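PDB 5GVJ: enoyl-[acyl-carrier-protein] reductase [FMN] from Thermotoga maritima, which probably reduces enoyl-acyl-carrier-protein intermediates with NADH in fatty acid synthesis, using FMN as cofactor. Local coordinates for residues A174-F183 with I297-V305. The protein carries 1 engineered substitution. Numbering follows the deposited sequence.
Sequences ADGRGMAAAF and ILKEFKETV
E300, on the C-terminal helix 290-309, reaches across to the first turn of helix 176-185, where its carboxylate takes a backbone amide. The backbone N of R177 donates to the anti lone pair of E300 OE2, 2.8 Å away, and the bond is nearly straight. With CG anti to the backbone N (chi1 -178°) and the chain extended beyond it, E300 is long enough to make this reach. D175, at the N-cap, takes the next amide itself, the N of G178 lying 2.9 Å from OD1. Two carboxylates thus share one helix N-terminus, a setting likely to stabilise their negative charge; R161 of the second subunit forms salt bridges with both, and N157 of that subunit also hydrogen-bonds to OD2 of D175.

Close approach of the backbones depends on G176, which has no side chain to hold the helices apart and whose CA lies 3.3 Å from the O of I297 in a CA-H...O contact. The short helical segments cross at -55°, their axes 7.4 Å apart. In this TIM-barrel family, the contact sets the C-terminal helix against the helix that follows barrel strand 167-170, and the loop leading into that helix carries the FMN-binding G172.

Apolar packing centres on F301, a knob among G176, M179, A180 and F183. The CE methyl of M179 sits over one ring face in a CH-pi contact, 3.6 Å from the centroid, while its SD rests against CG2 of I297. F301 turns its edge toward the face of F183, the ring planes 68° apart. A leucine in place of F301 would probably deprive the M179 methyl of its aromatic face and F183 of its edge-to-face partner. Further along, the methyls of A180 and T304 meet, CB to CG2, at 3.6 Å.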
loop_
_atom_site.group_PDB
_atom_site.type_symbol
_atom_site.label_atom_id
_atom_site.label_comp_id
_atom_site.label_asym_id
_atom_site.label_seq_id
_atom_site.Cartn_x
_atom_site.Cartn_y
_atom_site.Cartn_z
ATOM N N ALA A 174 -1.152 -9.246 -6.579
ATOM C CA ALA A 174 -1.790 -10.207 -7.469
ATOM C C ALA A 174 -1.033 -10.408 -8.774
ATOM O O ALA A 174 -1.561 -11.076 -9.674
ATOM C CB ALA A 174 -3.232 -9.783 -7.776
ATOM N N ASP A 175 0.178 -9.868 -8.917
ATOM C CA ASP A 175 0.895 -9.970 -10.184
ATOM C C ASP A 175 2.390 -9.773 -9.946
ATOM O O ASP A 175 2.837 -9.505 -8.823
ATOM C CB ASP A 175 0.346 -8.974 -11.215
ATOM C CG ASP A 175 0.341 -7.545 -10.706
ATOM O OD1 ASP A 175 1.199 -7.207 -9.856
ATOM O OD2 ASP A 175 -0.519 -6.766 -11.162
ATOM N N GLY A 176 3.163 -9.898 -11.033
ATOM C CA GLY A 176 4.611 -9.830 -10.924
ATOM C C GLY A 176 5.117 -8.448 -10.561
ATOM O O GLY A 176 6.132 -8.319 -9.866
ATOM N N ARG A 177 4.435 -7.401 -11.033
ATOM C CA ARG A 177 4.735 -6.041 -10.576
ATOM C C ARG A 177 4.683 -5.949 -9.062
ATOM O O ARG A 177 5.581 -5.386 -8.426
ATOM C CB ARG A 177 3.729 -5.055 -11.168
ATOM C CG ARG A 177 4.138 -4.454 -12.460
ATOM C CD ARG A 177 3.226 -3.299 -12.771
ATOM N NE ARG A 177 3.091 -3.112 -14.209
ATOM C CZ ARG A 177 2.563 -2.031 -14.767
ATOM N NH1 ARG A 177 2.117 -1.038 -14.006
ATOM N NH2 ARG A 177 2.485 -1.949 -16.087
ATOM N N GLY A 178 3.610 -6.468 -8.469
ATOM C CA GLY A 178 3.479 -6.417 -7.027
ATOM C C GLY A 178 4.558 -7.214 -6.319
ATOM O O GLY A 178 5.028 -6.823 -5.246
ATOM N N MET A 179 4.970 -8.338 -6.910
ATOM C CA MET A 179 6.059 -9.109 -6.328
ATOM C C MET A 179 7.335 -8.283 -6.298
ATOM O O MET A 179 8.044 -8.255 -5.286
ATOM C CB MET A 179 6.274 -10.410 -7.103
ATOM C CG MET A 179 7.390 -11.262 -6.536
ATOM S SD MET A 179 7.507 -12.913 -7.301
ATOM C CE MET A 179 9.275 -13.142 -7.294
ATOM N N ALA A 180 7.634 -7.586 -7.398
ATOM C CA ALA A 180 8.840 -6.764 -7.434
ATOM C C ALA A 180 8.733 -5.601 -6.456
ATOM O O ALA A 180 9.687 -5.310 -5.725
ATOM C CB ALA A 180 9.100 -6.259 -8.854
ATOM N N ALA A 181 7.571 -4.947 -6.413
ATOM C CA ALA A 181 7.348 -3.871 -5.454
ATOM C C ALA A 181 7.524 -4.348 -4.020
ATOM O O ALA A 181 8.155 -3.666 -3.210
ATOM C CB ALA A 181 5.950 -3.297 -5.645
ATOM N N ALA A 182 6.960 -5.518 -3.681
ATOM C CA ALA A 182 7.119 -6.051 -2.330
ATOM C C ALA A 182 8.583 -6.311 -2.013
ATOM O O ALA A 182 9.059 -5.992 -0.916
ATOM C CB ALA A 182 6.304 -7.337 -2.167
ATOM N N PHE A 183 9.314 -6.888 -2.964
ATOM C CA PHE A 183 10.732 -7.155 -2.749
ATOM C C PHE A 183 11.513 -5.858 -2.570
ATOM O O PHE A 183 12.446 -5.784 -1.754
ATOM C CB PHE A 183 11.272 -7.972 -3.928
ATOM C CG PHE A 183 10.981 -9.453 -3.828
ATOM C CD1 PHE A 183 9.783 -9.908 -3.297
ATOM C CD2 PHE A 183 11.910 -10.381 -4.264
ATOM C CE1 PHE A 183 9.519 -11.270 -3.195
ATOM C CE2 PHE A 183 11.647 -11.744 -4.175
ATOM C CZ PHE A 183 10.451 -12.180 -3.640
ATOM N N ILE A 297 3.413 -14.466 -12.973
ATOM C CA ILE A 297 4.065 -13.702 -11.901
ATOM C C ILE A 297 5.561 -13.616 -12.155
ATOM O O ILE A 297 6.164 -12.537 -12.115
ATOM C CB ILE A 297 3.808 -14.336 -10.520
ATOM C CG1 ILE A 297 2.336 -14.350 -10.108
ATOM C CG2 ILE A 297 4.668 -13.653 -9.447
ATOM C CD1 ILE A 297 1.559 -13.226 -10.612
ATOM N N LEU A 298 6.186 -14.771 -12.376
ATOM C CA LEU A 298 7.636 -14.832 -12.511
ATOM C C LEU A 298 8.106 -14.054 -13.731
ATOM O O LEU A 298 9.127 -13.355 -13.682
ATOM C CB LEU A 298 8.076 -16.297 -12.589
ATOM C CG LEU A 298 8.363 -17.049 -11.281
ATOM C CD1 LEU A 298 7.491 -16.598 -10.133
ATOM C CD2 LEU A 298 8.225 -18.564 -11.469
ATOM N N LYS A 299 7.372 -14.161 -14.835
ATOM C CA LYS A 299 7.761 -13.458 -16.051
ATOM C C LYS A 299 7.691 -11.953 -15.845
ATOM O O LYS A 299 8.620 -11.221 -16.193
ATOM C CB LYS A 299 6.855 -13.886 -17.211
ATOM C CG LYS A 299 7.192 -13.242 -18.543
ATOM C CD LYS A 299 6.399 -13.909 -19.673
ATOM C CE LYS A 299 6.683 -13.281 -21.033
ATOM N NZ LYS A 299 6.213 -11.864 -21.089
ATOM N N GLU A 300 6.590 -11.478 -15.269
ATOM C CA GLU A 300 6.418 -10.050 -15.068
ATOM C C GLU A 300 7.362 -9.521 -13.997
ATOM O O GLU A 300 7.841 -8.387 -14.108
ATOM C CB GLU A 300 4.962 -9.759 -14.704
ATOM C CG GLU A 300 4.655 -8.275 -14.520
ATOM C CD GLU A 300 3.166 -8.007 -14.358
ATOM O OE1 GLU A 300 2.458 -7.934 -15.383
ATOM O OE2 GLU A 300 2.702 -7.881 -13.204
ATOM N N PHE A 301 7.650 -10.323 -12.965
ATOM C CA PHE A 301 8.632 -9.919 -11.963
ATOM C C PHE A 301 9.971 -9.615 -12.626
ATOM O O PHE A 301 10.566 -8.554 -12.401
ATOM C CB PHE A 301 8.783 -11.016 -10.906
ATOM C CG PHE A 301 9.955 -10.810 -9.981
ATOM C CD1 PHE A 301 9.825 -10.045 -8.833
ATOM C CD2 PHE A 301 11.192 -11.374 -10.267
ATOM C CE1 PHE A 301 10.908 -9.856 -7.976
ATOM C CE2 PHE A 301 12.267 -11.185 -9.427
ATOM C CZ PHE A 301 12.127 -10.418 -8.285
ATOM N N LYS A 302 10.427 -10.521 -13.496
ATOM C CA LYS A 302 11.707 -10.346 -14.176
ATOM C C LYS A 302 11.678 -9.156 -15.127
ATOM O O LYS A 302 12.641 -8.385 -15.184
ATOM C CB LYS A 302 12.079 -11.631 -14.921
ATOM C CG LYS A 302 12.309 -12.818 -13.982
ATOM C CD LYS A 302 12.122 -14.172 -14.681
ATOM C CE LYS A 302 12.137 -15.315 -13.680
ATOM N NZ LYS A 302 12.064 -16.663 -14.343
ATOM N N GLU A 303 10.583 -8.988 -15.882
ATOM C CA GLU A 303 10.463 -7.817 -16.752
ATOM C C GLU A 303 10.457 -6.525 -15.947
ATOM O O GLU A 303 10.984 -5.501 -16.398
ATOM C CB GLU A 303 9.188 -7.901 -17.598
ATOM C CG GLU A 303 9.141 -9.132 -18.489
ATOM C CD GLU A 303 7.824 -9.291 -19.227
ATOM O OE1 GLU A 303 7.831 -9.950 -20.286
ATOM O OE2 GLU A 303 6.791 -8.775 -18.748
ATOM N N THR A 304 9.820 -6.539 -14.774
ATOM C CA THR A 304 9.798 -5.348 -13.935
ATOM C C THR A 304 11.197 -5.002 -13.438
ATOM O O THR A 304 11.597 -3.829 -13.463
ATOM C CB THR A 304 8.832 -5.548 -12.765
ATOM O OG1 THR A 304 7.528 -5.819 -13.283
ATOM C CG2 THR A 304 8.758 -4.279 -11.890
ATOM N N VAL A 305 11.966 -6.008 -13.004
ATOM C CA VAL A 305 13.316 -5.744 -12.500
ATOM C C VAL A 305 14.213 -5.218 -13.615
ATOM O O VAL A 305 15.007 -4.287 -13.408
ATOM C CB VAL A 305 13.903 -7.009 -11.845
ATOM C CG1 VAL A 305 15.378 -6.814 -11.523
ATOM C CG2 VAL A 305 13.151 -7.341 -10.578
#